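Local coordinates for thioesterase domain protein YiiD (Shewanella oneidensis, PDB 1T82) that is a putative hotdog-fold thioesterase that probably acts on acyl groups and may have acyltransferase activity, at residues T67-T72 and P107-R112; A101-A106 and V133-D138. All coordinates share one frame; numbering follows the deposited sequence.

Overall arrangement
Contacts 1 and 2 have centres about 10 Å apart in the same hotdog domain. Contact 1 lies about 4 Å from the chain centre, where helix 62-84 packs on strand 108-112; contact 2 lies about 14 Å from it, where the loop after strand 89-99 meets the end of strand 127-137. Their segments alternate along the chain: 67-72, 101-106, 107-112, 133-138. Strands 108-112 and 127-137 are antiparallel neighbours, joined by probable hydrogen bonds such as Glu108 N to Phe136 O (2.8 Å). The loop of contact 2 runs directly into the strand of contact 1, and so leads from the partly exposed end of the sheet to the buried helix-sheet core.

Contact 1 (T67-T72 and P107-R112); sequences TIMTLT and PEVKVR
Val109 points both methyls at Ile68, Met69 and Thr72 on the long helix of the hotdog fold, which packs against the curved antiparallel sheet. CD1 of Ile68 lies 3.5 Å from CG2 of Val109, with CG1 of Ile68 just behind. The other methyl, CG1 of Val109, meets OG1 of Thr72 at 3.5 Å and CG of Met69, a selenomethionine whose side chain crosses that of Val109 at about a right angle. The side chains of Thr72 and Val111 run antiparallel past one another, CG2 of Thr72 reaching CG1 of Val111 at 3.6 Å. The axes of helix 67-72 and strand 108-112 approach to 8.6 Å at 31°. On the flanking strands of the same sheet, Leu135 of strand 127-137 touches both Met69 and Val109, and Val46 of strand 43-47 meets Thr72. With chi1 at -66°, CG2 of Thr72 stands opposite the backbone N and faces Val111, while OG1 turns back along the helix and donates to Ile68 O at 2.9 Å. Replacing Thr72 by an alanine removes CG2 and OG1 and would probably open a gap beside Val111 CG1, leaving Ile68 O without its second donor. OG1 is tilted 32° from that carbonyl plane, and Thr72 N reaches the same oxygen from the opposite face.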
ATOM      1  N   THR B  67      -2.747   0.682   2.056  1.00  4.72           N
ATOM      2  CA  THR B  67      -3.096  -0.581   2.682  1.00  5.11           C
ATOM      3  C   THR B  67      -4.522  -0.627   3.203  1.00  4.10           C
ATOM      4  O   THR B  67      -5.226  -1.609   2.983  1.00  4.77           O
ATOM      5  CB  THR B  67      -2.124  -0.926   3.821  1.00  4.15           C
ATOM      6  OG1 THR B  67      -0.805  -1.083   3.279  1.00  5.35           O
ATOM      7  CG2 THR B  67      -2.546  -2.224   4.500  1.00  6.27           C
ATOM      8  N   ILE B  68      -4.965   0.425   3.886  1.00  4.89           N
ATOM      9  CA  ILE B  68      -6.329   0.401   4.393  1.00  5.15           C
ATOM     10  C   ILE B  68      -7.329   0.386   3.238  1.00  5.36           C
ATOM     11  O   ILE B  68      -8.362  -0.274   3.319  1.00  4.56           O
ATOM     12  CB  ILE B  68      -6.619   1.598   5.357  1.00  7.98           C
ATOM     13  CG1 ILE B  68      -8.053   1.518   5.880  1.00 10.44           C
ATOM     14  CG2 ILE B  68      -6.396   2.918   4.656  1.00  8.87           C
ATOM     15  CD1 ILE B  68      -8.320   2.460   7.046  1.00 15.64           C
HETATM   16  N   MSE B  69      -7.019   1.089   2.155  1.00  4.05           N
HETATM   17  CA  MSE B  69      -7.928   1.108   1.017  1.00  3.53           C
HETATM   18  C   MSE B  69      -7.974  -0.251   0.332  1.00  3.82           C
HETATM   19  O   MSE B  69      -9.045  -0.723  -0.028  1.00  4.92           O
HETATM   20  CB  MSE B  69      -7.522   2.205   0.029  1.00  5.38           C
HETATM   21  CG  MSE B  69      -7.643   3.588   0.646  1.00  7.35           C
HETATM   22 SE   MSE B  69      -7.113   5.063  -0.474  1.00 14.77          SE
HETATM   23  CE  MSE B  69      -8.839   5.559  -1.190  1.00  7.48           C
ATOM     24  N   THR B  70      -6.827  -0.895   0.164  1.00  4.08           N
ATOM     25  CA  THR B  70      -6.844  -2.196  -0.477  1.00  6.44           C
ATOM     26  C   THR B  70      -7.548  -3.238   0.396  1.00  5.57           C
ATOM     27  O   THR B  70      -8.228  -4.115  -0.127  1.00  7.23           O
ATOM     28  CB  THR B  70      -5.433  -2.685  -0.850  1.00 10.55           C
ATOM     29  OG1 THR B  70      -5.555  -3.865  -1.656  1.00 16.18           O
ATOM     30  CG2 THR B  70      -4.622  -2.998   0.392  1.00 14.65           C
ATOM     31  N   LEU B  71      -7.403  -3.149   1.720  1.00  5.58           N
ATOM     32  CA  LEU B  71      -8.083  -4.104   2.594  1.00  6.34           C
ATOM     33  C   LEU B  71      -9.589  -3.853   2.591  1.00  7.22           C
ATOM     34  O   LEU B  71     -10.383  -4.781   2.755  1.00  7.61           O
ATOM     35  CB  LEU B  71      -7.545  -4.033   4.029  1.00  7.33           C
ATOM     36  CG  LEU B  71      -6.216  -4.751   4.282  1.00 10.39           C
ATOM     37  CD1 LEU B  71      -5.684  -4.356   5.646  1.00 14.17           C
ATOM     38  CD2 LEU B  71      -6.414  -6.267   4.204  1.00 12.43           C
ATOM     39  N   THR B  72      -9.988  -2.599   2.399  1.00  6.56           N
ATOM     40  CA  THR B  72     -11.406  -2.270   2.360  1.00  6.71           C
ATOM     41  C   THR B  72     -12.028  -2.883   1.103  1.00  6.14           C
ATOM     42  O   THR B  72     -13.112  -3.459   1.160  1.00  5.01           O
ATOM     43  CB  THR B  72     -11.624  -0.736   2.394  1.00  7.10           C
ATOM     44  OG1 THR B  72     -11.195  -0.232   3.665  1.00  7.70           O
ATOM     45  CG2 THR B  72     -13.098  -0.389   2.204  1.00  8.27           C
ATOM     46  N   PRO B 107      -9.415   8.335   9.289  1.00 10.83           N
ATOM     47  CA  PRO B 107     -10.263   8.526   8.111  1.00 10.46           C
ATOM     48  C   PRO B 107     -11.429   7.564   7.950  1.00 10.18           C
ATOM     49  O   PRO B 107     -11.545   6.564   8.662  1.00 10.17           O
ATOM     50  CB  PRO B 107      -9.273   8.383   6.966  1.00 10.59           C
ATOM     51  CG  PRO B 107      -8.401   7.264   7.464  1.00 10.86           C
ATOM     52  CD  PRO B 107      -8.170   7.625   8.932  1.00 11.16           C
ATOM     53  N   GLU B 108     -12.306   7.894   7.011  1.00 10.35           N
ATOM     54  CA  GLU B 108     -13.435   7.038   6.689  1.00 11.18           C
ATOM     55  C   GLU B 108     -13.141   6.533   5.289  1.00  9.21           C
ATOM     56  O   GLU B 108     -13.082   7.310   4.336  1.00 10.14           O
ATOM     57  CB  GLU B 108     -14.748   7.819   6.716  1.00 14.45           C
ATOM     58  CG  GLU B 108     -15.226   8.127   8.119  1.00 19.21           C
ATOM     59  CD  GLU B 108     -16.571   8.812   8.126  1.00 22.97           C
ATOM     60  OE1 GLU B 108     -16.648   9.971   7.672  1.00 27.08           O
ATOM     61  OE2 GLU B 108     -17.550   8.184   8.580  1.00 26.40           O
ATOM     62  N   VAL B 109     -12.919   5.227   5.185  1.00  7.71           N
ATOM     63  CA  VAL B 109     -12.618   4.601   3.907  1.00  6.55           C
ATOM     64  C   VAL B 109     -13.873   3.865   3.480  1.00  7.72           C
ATOM     65  O   VAL B 109     -14.348   2.955   4.171  1.00  8.66           O
ATOM     66  CB  VAL B 109     -11.451   3.609   4.032  1.00  6.65           C
ATOM     67  CG1 VAL B 109     -11.024   3.139   2.654  1.00  5.03           C
ATOM     68  CG2 VAL B 109     -10.298   4.273   4.755  1.00  9.10           C
ATOM     69  N   LYS B 110     -14.404   4.266   2.331  1.00  7.25           N
ATOM     70  CA  LYS B 110     -15.645   3.702   1.833  1.00  7.05           C
ATOM     71  C   LYS B 110     -15.591   3.057   0.457  1.00  7.90           C
ATOM     72  O   LYS B 110     -14.857   3.495  -0.427  1.00  7.34           O
ATOM     73  CB  LYS B 110     -16.711   4.799   1.810  1.00  8.09           C
ATOM     74  CG  LYS B 110     -16.861   5.547   3.125  1.00 11.57           C
ATOM     75  CD  LYS B 110     -17.872   6.684   2.995  1.00 15.89           C
ATOM     76  CE  LYS B 110     -18.023   7.454   4.302  1.00 19.70           C
ATOM     77  NZ  LYS B 110     -19.028   8.554   4.193  1.00 23.91           N
ATOM     78  N   VAL B 111     -16.391   2.008   0.293  1.00  6.91           N
ATOM     79  CA  VAL B 111     -16.511   1.313  -0.981  1.00  8.27           C
ATOM     80  C   VAL B 111     -17.970   0.883  -1.133  1.00  8.02           C
ATOM     81  O   VAL B 111     -18.597   0.416  -0.176  1.00  7.50           O
ATOM     82  CB  VAL B 111     -15.571   0.072  -1.071  1.00  7.04           C
ATOM     83  CG1 VAL B 111     -15.925  -0.950  -0.001  1.00  6.76           C
ATOM     84  CG2 VAL B 111     -15.661  -0.545  -2.461  1.00  9.58           C
ATOM     85  N   ARG B 112     -18.512   1.084  -2.330  1.00  8.66           N
ATOM     86  CA  ARG B 112     -19.894   0.722  -2.630  1.00 10.13           C
ATOM     87  C   ARG B 112     -19.894  -0.410  -3.645  1.00  9.17           C
ATOM     88  O   ARG B 112     -19.187  -0.355  -4.646  1.00 11.97           O
ATOM     89  CB  ARG B 112     -20.658   1.928  -3.193  1.00 10.97           C
ATOM     90  CG  ARG B 112     -22.125   1.629  -3.515  1.00 16.25           C
ATOM     91  CD  ARG B 112     -22.919   2.897  -3.835  1.00 19.72           C
ATOM     92  NE  ARG B 112     -23.048   3.784  -2.682  1.00 22.91           N
ATOM     93  CZ  ARG B 112     -23.766   3.512  -1.596  1.00 26.12           C
ATOM     94  NH1 ARG B 112     -24.434   2.369  -1.500  1.00 27.67           N
ATOM     95  NH2 ARG B 112     -23.818   4.388  -0.601  1.00 28.14           N
TER

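Contact 2 (A101-A106 and V133-D138); sequences APVTSA and VQLFCD
Val103 and Cys137 bring their CA atoms to 6.1 Å as the irregular segment 101-106 passes the end of strand 133-137, beyond which Asp138 turns with a positive phi of 61°. On the buried side, CG2 of Val103 meets CD2 of Leu135 at 3.6 Å, the two side chains crossing at a slant. Both also touch Ile65 of helix 62-84, which ties this corner to the hydrophobic core. This is where the hotdog sheet's connection from strand 89-99 to strand 108-112 runs beside the turn between strands 127-137 and 140-152. Cys137 extends SG opposite its backbone N (chi1 -177°), into the bend of the loop. The sulfur lies 3.3 Å from OG of Ser105 and 3.6 Å from N of Ser105, with CG1 of Val103 also alongside. Farther out, the Asp138 carboxylate faces two hydroxyls at distances too long for direct bonding: OD1 is 3.8 Å from OG of Ser105, and OD2 is 4.0 Å from OG1 of Thr104. A water bridges the backbones instead, donating to Ala106 O at 3.2 Å and accepting from Asp138 N at 3.1 Å.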
ATOM      1  N   ALA B 101      -4.934  14.965  -0.628  1.00 10.62           N
ATOM      2  CA  ALA B 101      -4.614  15.844   0.488  1.00 12.52           C
ATOM      3  C   ALA B 101      -4.167  15.043   1.700  1.00 12.43           C
ATOM      4  O   ALA B 101      -4.510  13.868   1.840  1.00 11.77           O
ATOM      5  CB  ALA B 101      -5.832  16.695   0.842  1.00 13.12           C
ATOM      6  N   PRO B 102      -3.390  15.669   2.596  1.00 12.12           N
ATOM      7  CA  PRO B 102      -2.929  14.952   3.786  1.00 12.39           C
ATOM      8  C   PRO B 102      -4.093  14.510   4.674  1.00 12.30           C
ATOM      9  O   PRO B 102      -5.126  15.186   4.749  1.00 12.02           O
ATOM     10  CB  PRO B 102      -2.032  15.979   4.484  1.00 13.47           C
ATOM     11  CG  PRO B 102      -1.499  16.792   3.341  1.00 14.07           C
ATOM     12  CD  PRO B 102      -2.739  16.987   2.493  1.00 14.15           C
ATOM     13  N   VAL B 103      -3.918  13.365   5.327  1.00 10.35           N
ATOM     14  CA  VAL B 103      -4.916  12.803   6.230  1.00  9.39           C
ATOM     15  C   VAL B 103      -4.470  13.146   7.645  1.00 10.07           C
ATOM     16  O   VAL B 103      -3.448  12.652   8.118  1.00 10.24           O
ATOM     17  CB  VAL B 103      -5.003  11.269   6.081  1.00 10.26           C
ATOM     18  CG1 VAL B 103      -6.006  10.704   7.068  1.00 10.73           C
ATOM     19  CG2 VAL B 103      -5.392  10.907   4.656  1.00 12.94           C
ATOM     20  N   THR B 104      -5.251  13.981   8.323  1.00 10.82           N
ATOM     21  CA  THR B 104      -4.907  14.440   9.666  1.00 11.22           C
ATOM     22  C   THR B 104      -5.565  13.765  10.867  1.00 12.06           C
ATOM     23  O   THR B 104      -5.321  14.154  12.012  1.00 14.24           O
ATOM     24  CB  THR B 104      -5.134  15.952   9.766  1.00 10.89           C
ATOM     25  OG1 THR B 104      -6.480  16.257   9.380  1.00 12.30           O
ATOM     26  CG2 THR B 104      -4.168  16.683   8.853  1.00 11.46           C
ATOM     27  N   SER B 105      -6.402  12.766  10.624  1.00 10.93           N
ATOM     28  CA  SER B 105      -7.035  12.038  11.716  1.00 10.59           C
ATOM     29  C   SER B 105      -7.591  10.737  11.169  1.00  9.93           C
ATOM     30  O   SER B 105      -7.461  10.460   9.977  1.00 10.38           O
ATOM     31  CB  SER B 105      -8.148  12.871  12.378  1.00 12.84           C
ATOM     32  OG  SER B 105      -9.191  13.191  11.472  1.00 12.71           O
ATOM     33  N   ALA B 106      -8.188   9.935  12.041  1.00  8.57           N
ATOM     34  CA  ALA B 106      -8.762   8.651  11.634  1.00 11.27           C
ATOM     35  C   ALA B 106      -9.719   8.899  10.469  1.00 11.74           C
ATOM     36  O   ALA B 106     -10.727   9.582  10.623  1.00 11.61           O
ATOM     37  CB  ALA B 106      -9.493   8.023  12.803  1.00  9.62           C
ATOM     38  N   VAL B 133     -12.478   2.678  -4.197  1.00  6.08           N
ATOM     39  CA  VAL B 133     -12.453   2.969  -2.774  1.00  6.00           C
ATOM     40  C   VAL B 133     -12.084   4.434  -2.598  1.00  6.63           C
ATOM     41  O   VAL B 133     -11.206   4.940  -3.294  1.00  6.90           O
ATOM     42  CB  VAL B 133     -11.408   2.098  -2.038  1.00  6.25           C
ATOM     43  CG1 VAL B 133     -11.450   2.391  -0.546  1.00  6.60           C
ATOM     44  CG2 VAL B 133     -11.675   0.621  -2.298  1.00  6.64           C
ATOM     45  N   GLN B 134     -12.769   5.122  -1.687  1.00  6.69           N
ATOM     46  CA  GLN B 134     -12.478   6.529  -1.435  1.00  6.44           C
ATOM     47  C   GLN B 134     -12.148   6.733   0.033  1.00  6.02           C
ATOM     48  O   GLN B 134     -12.737   6.096   0.899  1.00  7.08           O
ATOM     49  CB  GLN B 134     -13.673   7.406  -1.808  1.00  9.68           C
ATOM     50  CG  GLN B 134     -14.013   7.397  -3.283  1.00 12.62           C
ATOM     51  CD  GLN B 134     -15.030   8.461  -3.632  1.00 14.89           C
ATOM     52  OE1 GLN B 134     -16.127   8.494  -3.077  1.00 17.71           O
ATOM     53  NE2 GLN B 134     -14.671   9.335  -4.560  1.00 17.60           N
ATOM     54  N   LEU B 135     -11.203   7.624   0.311  1.00  5.94           N
ATOM     55  CA  LEU B 135     -10.820   7.900   1.687  1.00  5.78           C
ATOM     56  C   LEU B 135     -11.124   9.352   2.023  1.00  6.80           C
ATOM     57  O   LEU B 135     -10.688  10.270   1.326  1.00  8.19           O
ATOM     58  CB  LEU B 135      -9.330   7.596   1.888  1.00  6.21           C
ATOM     59  CG  LEU B 135      -8.761   7.752   3.303  1.00  6.54           C
ATOM     60  CD1 LEU B 135      -7.598   6.783   3.494  1.00  8.89           C
ATOM     61  CD2 LEU B 135      -8.317   9.188   3.532  1.00  8.28           C
ATOM     62  N   PHE B 136     -11.891   9.546   3.089  1.00  9.20           N
ATOM     63  CA  PHE B 136     -12.273  10.878   3.538  1.00 10.52           C
ATOM     64  C   PHE B 136     -11.740  11.164   4.936  1.00 11.13           C
ATOM     65  O   PHE B 136     -11.569  10.251   5.743  1.00 11.43           O
ATOM     66  CB  PHE B 136     -13.800  11.016   3.579  1.00 10.36           C
ATOM     67  CG  PHE B 136     -14.477  10.740   2.267  1.00 12.74           C
ATOM     68  CD1 PHE B 136     -14.772   9.436   1.878  1.00 13.72           C
ATOM     69  CD2 PHE B 136     -14.814  11.787   1.415  1.00 13.95           C
ATOM     70  CE1 PHE B 136     -15.391   9.181   0.659  1.00 15.52           C
ATOM     71  CE2 PHE B 136     -15.436  11.540   0.191  1.00 14.65           C
ATOM     72  CZ  PHE B 136     -15.723  10.235  -0.186  1.00 14.12           C
ATOM     73  N   CYS B 137     -11.481  12.440   5.208  1.00 11.08           N
ATOM     74  CA  CYS B 137     -11.024  12.886   6.518  1.00 12.40           C
ATOM     75  C   CYS B 137     -11.748  14.206   6.763  1.00 12.68           C
ATOM     76  O   CYS B 137     -11.615  15.147   5.980  1.00 12.05           O
ATOM     77  CB  CYS B 137      -9.510  13.106   6.546  1.00 12.42           C
ATOM     78  SG  CYS B 137      -8.877  13.582   8.181  1.00 14.07           S
ATOM     79  N   ASP B 138     -12.519  14.263   7.841  1.00 16.23           N
ATOM     80  CA  ASP B 138     -13.294  15.451   8.181  1.00 19.20           C
ATOM     81  C   ASP B 138     -14.291  15.778   7.068  1.00 20.18           C
ATOM     82  O   ASP B 138     -14.675  16.931   6.877  1.00 21.83           O
ATOM     83  CB  ASP B 138     -12.377  16.652   8.431  1.00 21.50           C
ATOM     84  CG  ASP B 138     -11.503  16.471   9.658  1.00 22.12           C
ATOM     85  OD1 ASP B 138     -11.917  15.740  10.581  1.00 23.71           O
ATOM     86  OD2 ASP B 138     -10.410  17.071   9.707  1.00 26.14           O
TER
HETATM   87  O   HOH W   1     -12.892  11.559   9.315  1.00 28.67           O